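Local coordinates for protein spectinomycin phosphotransferase (Legionella pneumophila, PDB 3I1A) that probably transfers a phosphate group from a nucleotide to the antibiotic spectinomycin, giving resistance, through a fold related to that of protein kinases, at residues A[144-157]-A[279-293]. Residues are numbered along the deposited sequence; the frame is centred on the assembly and turned at random.
Sequences EIYSPKWREIVRSF and YYRHERIVEDIAVYG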
# COMPACT_ATOMS: atom_id res chain seq x y z
N GLU A 144 -3.76 -7.57 -12.97
CA GLU A 144 -4.83 -8.17 -12.18
C GLU A 144 -5.25 -9.45 -12.91
O GLU A 144 -5.56 -9.41 -14.11
CB GLU A 144 -6.04 -7.24 -12.11
CG GLU A 144 -7.25 -7.80 -11.36
CD GLU A 144 -6.88 -8.16 -9.93
OE1 GLU A 144 -6.65 -7.22 -9.15
OE2 GLU A 144 -6.80 -9.38 -9.61
N ILE A 145 -5.23 -10.57 -12.20
CA ILE A 145 -5.67 -11.84 -12.80
C ILE A 145 -6.77 -12.54 -11.99
O ILE A 145 -7.12 -13.70 -12.27
CB ILE A 145 -4.50 -12.83 -13.04
CG1 ILE A 145 -3.81 -13.19 -11.73
CG2 ILE A 145 -3.51 -12.21 -14.02
CD1 ILE A 145 -2.72 -14.26 -11.93
N TYR A 146 -7.32 -11.83 -11.01
CA TYR A 146 -8.39 -12.34 -10.15
C TYR A 146 -8.03 -13.67 -9.51
O TYR A 146 -8.85 -14.58 -9.43
CB TYR A 146 -9.67 -12.44 -10.97
CG TYR A 146 -10.12 -11.07 -11.47
CD1 TYR A 146 -10.74 -10.18 -10.61
CD2 TYR A 146 -9.84 -10.65 -12.77
CE1 TYR A 146 -11.06 -8.89 -11.02
CE2 TYR A 146 -10.18 -9.34 -13.20
CZ TYR A 146 -10.79 -8.48 -12.30
OH TYR A 146 -11.14 -7.19 -12.67
N SER A 147 -6.79 -13.76 -9.05
CA SER A 147 -6.28 -14.97 -8.44
C SER A 147 -7.15 -15.46 -7.28
O SER A 147 -7.60 -14.67 -6.46
CB SER A 147 -4.85 -14.75 -7.94
OG SER A 147 -4.42 -15.85 -7.17
N PRO A 148 -7.39 -16.77 -7.22
CA PRO A 148 -8.19 -17.39 -6.17
C PRO A 148 -7.31 -17.81 -4.98
O PRO A 148 -7.81 -18.35 -4.00
CB PRO A 148 -8.80 -18.59 -6.88
CG PRO A 148 -7.62 -19.07 -7.70
CD PRO A 148 -7.15 -17.73 -8.32
N LYS A 149 -6.01 -17.52 -5.05
CA LYS A 149 -5.05 -17.89 -4.00
C LYS A 149 -5.54 -17.68 -2.57
O LYS A 149 -5.55 -18.61 -1.75
CB LYS A 149 -3.72 -17.14 -4.15
CG LYS A 149 -2.75 -17.43 -3.00
CD LYS A 149 -1.37 -16.83 -3.21
CE LYS A 149 -0.42 -17.29 -2.10
NZ LYS A 149 1.00 -16.96 -2.38
N TRP A 150 -5.94 -16.45 -2.27
CA TRP A 150 -6.40 -16.09 -0.94
C TRP A 150 -7.74 -16.70 -0.58
O TRP A 150 -7.96 -17.10 0.57
CB TRP A 150 -6.46 -14.57 -0.82
CG TRP A 150 -5.21 -13.96 -1.31
CD1 TRP A 150 -5.01 -13.29 -2.48
CD2 TRP A 150 -3.93 -14.01 -0.65
NE1 TRP A 150 -3.69 -12.91 -2.60
CE2 TRP A 150 -3.01 -13.34 -1.49
CE3 TRP A 150 -3.49 -14.55 0.56
CZ2 TRP A 150 -1.66 -13.20 -1.15
CZ3 TRP A 150 -2.14 -14.41 0.90
CH2 TRP A 150 -1.25 -13.74 0.04
N ARG A 151 -8.64 -16.77 -1.54
CA ARG A 151 -9.93 -17.37 -1.25
C ARG A 151 -9.71 -18.83 -0.86
O ARG A 151 -10.36 -19.33 0.04
CB ARG A 151 -10.84 -17.29 -2.47
CG ARG A 151 -11.29 -15.87 -2.78
CD ARG A 151 -12.37 -15.85 -3.85
NE ARG A 151 -11.85 -16.12 -5.18
CZ ARG A 151 -11.19 -15.24 -5.93
NH1 ARG A 151 -10.96 -14.02 -5.47
NH2 ARG A 151 -10.82 -15.58 -7.17
N GLU A 152 -8.78 -19.49 -1.53
CA GLU A 152 -8.50 -20.90 -1.23
C GLU A 152 -7.92 -21.04 0.17
O GLU A 152 -8.32 -21.93 0.92
CB GLU A 152 -7.53 -21.49 -2.26
CG GLU A 152 -8.11 -21.53 -3.67
CD GLU A 152 -7.15 -22.10 -4.70
OE1 GLU A 152 -5.93 -21.85 -4.61
OE2 GLU A 152 -7.62 -22.80 -5.62
N ILE A 153 -6.99 -20.16 0.53
CA ILE A 153 -6.38 -20.22 1.86
C ILE A 153 -7.43 -20.05 2.95
O ILE A 153 -7.42 -20.77 3.95
CB ILE A 153 -5.30 -19.13 2.03
CG1 ILE A 153 -4.07 -19.52 1.21
CG2 ILE A 153 -4.90 -19.00 3.50
CD1 ILE A 153 -3.10 -18.37 1.00
N VAL A 154 -8.36 -19.11 2.78
CA VAL A 154 -9.36 -18.95 3.82
C VAL A 154 -10.24 -20.20 3.90
O VAL A 154 -10.68 -20.59 4.98
CB VAL A 154 -10.25 -17.69 3.61
CG1 VAL A 154 -11.30 -17.62 4.68
CG2 VAL A 154 -9.38 -16.41 3.67
N ARG A 155 -10.49 -20.85 2.76
CA ARG A 155 -11.32 -22.06 2.83
C ARG A 155 -10.56 -23.15 3.56
O ARG A 155 -11.18 -23.99 4.23
CB ARG A 155 -11.74 -22.56 1.44
CG ARG A 155 -12.66 -21.59 0.73
CD ARG A 155 -13.32 -22.21 -0.49
NE ARG A 155 -13.87 -21.18 -1.35
CZ ARG A 155 -13.25 -20.72 -2.44
NH1 ARG A 155 -12.06 -21.22 -2.78
NH2 ARG A 155 -13.79 -19.77 -3.18
N SER A 156 -9.23 -23.17 3.43
CA SER A 156 -8.45 -24.19 4.12
C SER A 156 -8.57 -24.02 5.63
O SER A 156 -8.34 -24.97 6.38
CB SER A 156 -6.97 -24.14 3.71
OG SER A 156 -6.32 -22.99 4.23
N PHE A 157 -8.95 -22.82 6.09
CA PHE A 157 -9.10 -22.58 7.53
C PHE A 157 -10.35 -23.24 8.10
O PHE A 157 -10.37 -23.61 9.27
CB PHE A 157 -9.22 -21.08 7.87
CG PHE A 157 -7.98 -20.25 7.58
CD1 PHE A 157 -6.75 -20.85 7.27
CD2 PHE A 157 -8.06 -18.86 7.66
CE1 PHE A 157 -5.63 -20.07 7.04
CE2 PHE A 157 -6.92 -18.07 7.42
CZ PHE A 157 -5.71 -18.68 7.12
N TYR A 279 -16.21 -6.38 -5.65
CA TYR A 279 -15.26 -7.50 -5.68
C TYR A 279 -13.99 -7.14 -4.89
O TYR A 279 -13.51 -7.92 -4.06
CB TYR A 279 -14.85 -7.83 -7.11
CG TYR A 279 -13.64 -8.75 -7.15
CD1 TYR A 279 -13.76 -10.09 -6.80
CD2 TYR A 279 -12.37 -8.25 -7.45
CE1 TYR A 279 -12.63 -10.92 -6.75
CE2 TYR A 279 -11.23 -9.06 -7.39
CZ TYR A 279 -11.38 -10.40 -7.04
OH TYR A 279 -10.28 -11.20 -7.01
N TYR A 280 -13.42 -5.97 -5.18
CA TYR A 280 -12.19 -5.59 -4.49
C TYR A 280 -12.36 -5.41 -2.99
O TYR A 280 -11.49 -5.82 -2.23
CB TYR A 280 -11.59 -4.32 -5.10
CG TYR A 280 -10.76 -4.61 -6.33
CD1 TYR A 280 -9.64 -5.45 -6.25
CD2 TYR A 280 -11.07 -4.04 -7.57
CE1 TYR A 280 -8.87 -5.71 -7.37
CE2 TYR A 280 -10.30 -4.29 -8.68
CZ TYR A 280 -9.20 -5.13 -8.58
OH TYR A 280 -8.37 -5.35 -9.67
N ARG A 281 -13.46 -4.80 -2.56
CA ARG A 281 -13.67 -4.59 -1.12
C ARG A 281 -13.81 -5.92 -0.40
O ARG A 281 -13.32 -6.06 0.72
CB ARG A 281 -14.90 -3.74 -0.87
CG ARG A 281 -14.71 -2.32 -1.33
CD ARG A 281 -15.92 -1.47 -1.01
NE ARG A 281 -15.62 -0.07 -1.24
CZ ARG A 281 -16.53 0.90 -1.27
NH1 ARG A 281 -17.82 0.62 -1.09
NH2 ARG A 281 -16.15 2.15 -1.50
N HIS A 282 -14.48 -6.90 -1.01
CA HIS A 282 -14.59 -8.20 -0.36
C HIS A 282 -13.26 -8.95 -0.44
O HIS A 282 -12.80 -9.50 0.55
CB HIS A 282 -15.71 -9.06 -1.02
CG HIS A 282 -17.11 -8.61 -0.69
ND1 HIS A 282 -17.68 -7.49 -1.24
CD2 HIS A 282 -18.02 -9.12 0.16
CE1 HIS A 282 -18.89 -7.32 -0.74
NE2 HIS A 282 -19.13 -8.30 0.11
N GLU A 283 -12.63 -8.95 -1.61
CA GLU A 283 -11.37 -9.66 -1.80
C GLU A 283 -10.22 -9.12 -0.96
O GLU A 283 -9.38 -9.89 -0.48
CB GLU A 283 -10.99 -9.65 -3.28
CG GLU A 283 -9.62 -10.24 -3.61
CD GLU A 283 -9.45 -11.72 -3.29
OE1 GLU A 283 -10.46 -12.45 -3.16
OE2 GLU A 283 -8.29 -12.15 -3.18
N ARG A 284 -10.14 -7.81 -0.77
CA ARG A 284 -9.05 -7.29 0.06
C ARG A 284 -9.21 -7.81 1.49
O ARG A 284 -8.21 -8.10 2.15
CB ARG A 284 -9.05 -5.77 0.08
CG ARG A 284 -7.75 -5.20 0.67
CD ARG A 284 -7.76 -3.67 0.62
NE ARG A 284 -6.51 -3.13 1.15
CZ ARG A 284 -6.28 -2.91 2.44
NH1 ARG A 284 -7.22 -3.16 3.35
NH2 ARG A 284 -5.08 -2.45 2.82
N ILE A 285 -10.45 -7.94 1.97
CA ILE A 285 -10.66 -8.46 3.34
C ILE A 285 -10.29 -9.94 3.38
O ILE A 285 -9.67 -10.42 4.34
CB ILE A 285 -12.12 -8.24 3.79
CG1 ILE A 285 -12.42 -6.74 3.79
CG2 ILE A 285 -12.34 -8.80 5.20
CD1 ILE A 285 -13.88 -6.37 3.98
N VAL A 286 -10.65 -10.68 2.33
CA VAL A 286 -10.28 -12.09 2.25
C VAL A 286 -8.77 -12.26 2.34
O VAL A 286 -8.28 -13.17 3.03
CB VAL A 286 -10.80 -12.71 0.94
CG1 VAL A 286 -10.18 -14.10 0.74
CG2 VAL A 286 -12.31 -12.79 0.97
N GLU A 287 -8.04 -11.38 1.64
CA GLU A 287 -6.58 -11.39 1.63
C GLU A 287 -6.03 -11.21 3.06
O GLU A 287 -5.12 -11.91 3.48
CB GLU A 287 -6.05 -10.27 0.70
CG GLU A 287 -5.78 -10.72 -0.73
CD GLU A 287 -5.84 -9.60 -1.77
OE1 GLU A 287 -5.30 -8.51 -1.51
OE2 GLU A 287 -6.43 -9.83 -2.86
N ASP A 288 -6.60 -10.26 3.79
CA ASP A 288 -6.19 -9.99 5.17
C ASP A 288 -6.62 -11.14 6.12
O ASP A 288 -5.91 -11.45 7.07
CB ASP A 288 -6.81 -8.68 5.70
CG ASP A 288 -6.03 -7.44 5.26
OD1 ASP A 288 -4.89 -7.58 4.80
OD2 ASP A 288 -6.57 -6.33 5.40
N ILE A 289 -7.77 -11.76 5.88
CA ILE A 289 -8.19 -12.85 6.77
C ILE A 289 -7.17 -13.97 6.59
O ILE A 289 -6.80 -14.67 7.55
CB ILE A 289 -9.64 -13.35 6.44
CG1 ILE A 289 -10.67 -12.31 6.91
CG2 ILE A 289 -9.93 -14.68 7.14
CD1 ILE A 289 -12.09 -12.57 6.46
N ALA A 290 -6.72 -14.17 5.36
CA ALA A 290 -5.77 -15.22 5.08
C ALA A 290 -4.43 -14.97 5.76
O ALA A 290 -3.86 -15.87 6.37
CB ALA A 290 -5.58 -15.37 3.55
N VAL A 291 -3.93 -13.75 5.64
CA VAL A 291 -2.65 -13.37 6.21
C VAL A 291 -2.65 -13.31 7.74
O VAL A 291 -1.83 -13.97 8.40
CB VAL A 291 -2.17 -12.01 5.61
CG1 VAL A 291 -0.97 -11.50 6.36
CG2 VAL A 291 -1.82 -12.18 4.12
N TYR A 292 -3.57 -12.54 8.30
CA TYR A 292 -3.62 -12.43 9.76
C TYR A 292 -4.20 -13.68 10.39
O TYR A 292 -3.79 -14.09 11.48
CB TYR A 292 -4.36 -11.15 10.16
CG TYR A 292 -3.64 -9.92 9.63
CD1 TYR A 292 -3.87 -9.45 8.34
CD2 TYR A 292 -2.70 -9.25 10.40
CE1 TYR A 292 -3.18 -8.35 7.83
CE2 TYR A 292 -2.01 -8.14 9.91
CZ TYR A 292 -2.25 -7.70 8.62
OH TYR A 292 -1.57 -6.61 8.14
N GLY A 293 -5.14 -14.33 9.71
CA GLY A 293 -5.67 -15.57 10.25
C GLY A 293 -4.58 -16.63 10.36
O GLY A 293 -4.49 -17.36 11.37
O HOH W 1 -7.87 -10.05 -7.06
O HOH W 2 -8.05 -14.83 -3.67
O HOH W 3 -6.83 -12.08 -5.63
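Trp150 and Arg151 of helix 149-157 meet Val286, Glu283 and Glu287 of helix 274-297 in a buried helix-helix packing of the mostly helical lobe of this kinase-like phosphotransferase, away from the nucleotide and magnesium sites. The short helical segments cross at 50°, their axes 8.5 Å apart, a worked example of how apolar packing and a buried polar cluster share one interface.

The packing along the helices centres on Trp150, a knob in a hole formed by Glu283, Glu287, Ala290 and Val291. In one of two conformers modelled for Glu287, its CG lies over one face of the indole, 3.4 Å from the centroid of the five-membered ring, a CH-pi contact that may not hold for the other, while Ala290 CB meets the edge at CE3. One turn on, the CG2 branch of Val154 reaches Val286, Ile289 and Ala290, and Phe157 turns its ring edge to the carbonyl oxygens of Ile289 and Ala290.

Aromatic packing takes over in the loop before helix 149-157, where the edge of Tyr146 is directed at the face of Tyr279 in an offset edge-to-face pair with planes at 61°.

Polar bonds join the loop and the first turn of helix 149-157 to the other helix. Tyr280 OH donates to Glu144 OE1 over 2.6 Å, approaching from above the carboxylate plane. With its chain bent at chi3 (-74°), Arg151 brings NH1 to Glu283 OE1, a 2.8 Å salt bridge, and to Tyr279 OH; NH2 holds Tyr146 O, and NE pairs with Glu193 of helix 182-198. Ser192 OG of that helix also bonds Glu283 OE1, giving this oxygen a second partner. The other oxygen, Glu283 OE2, accepts from two waters, each of which also donates to Ser147 O, and one of them takes the N-H of Arg151 at 2.9 Å from its backbone N.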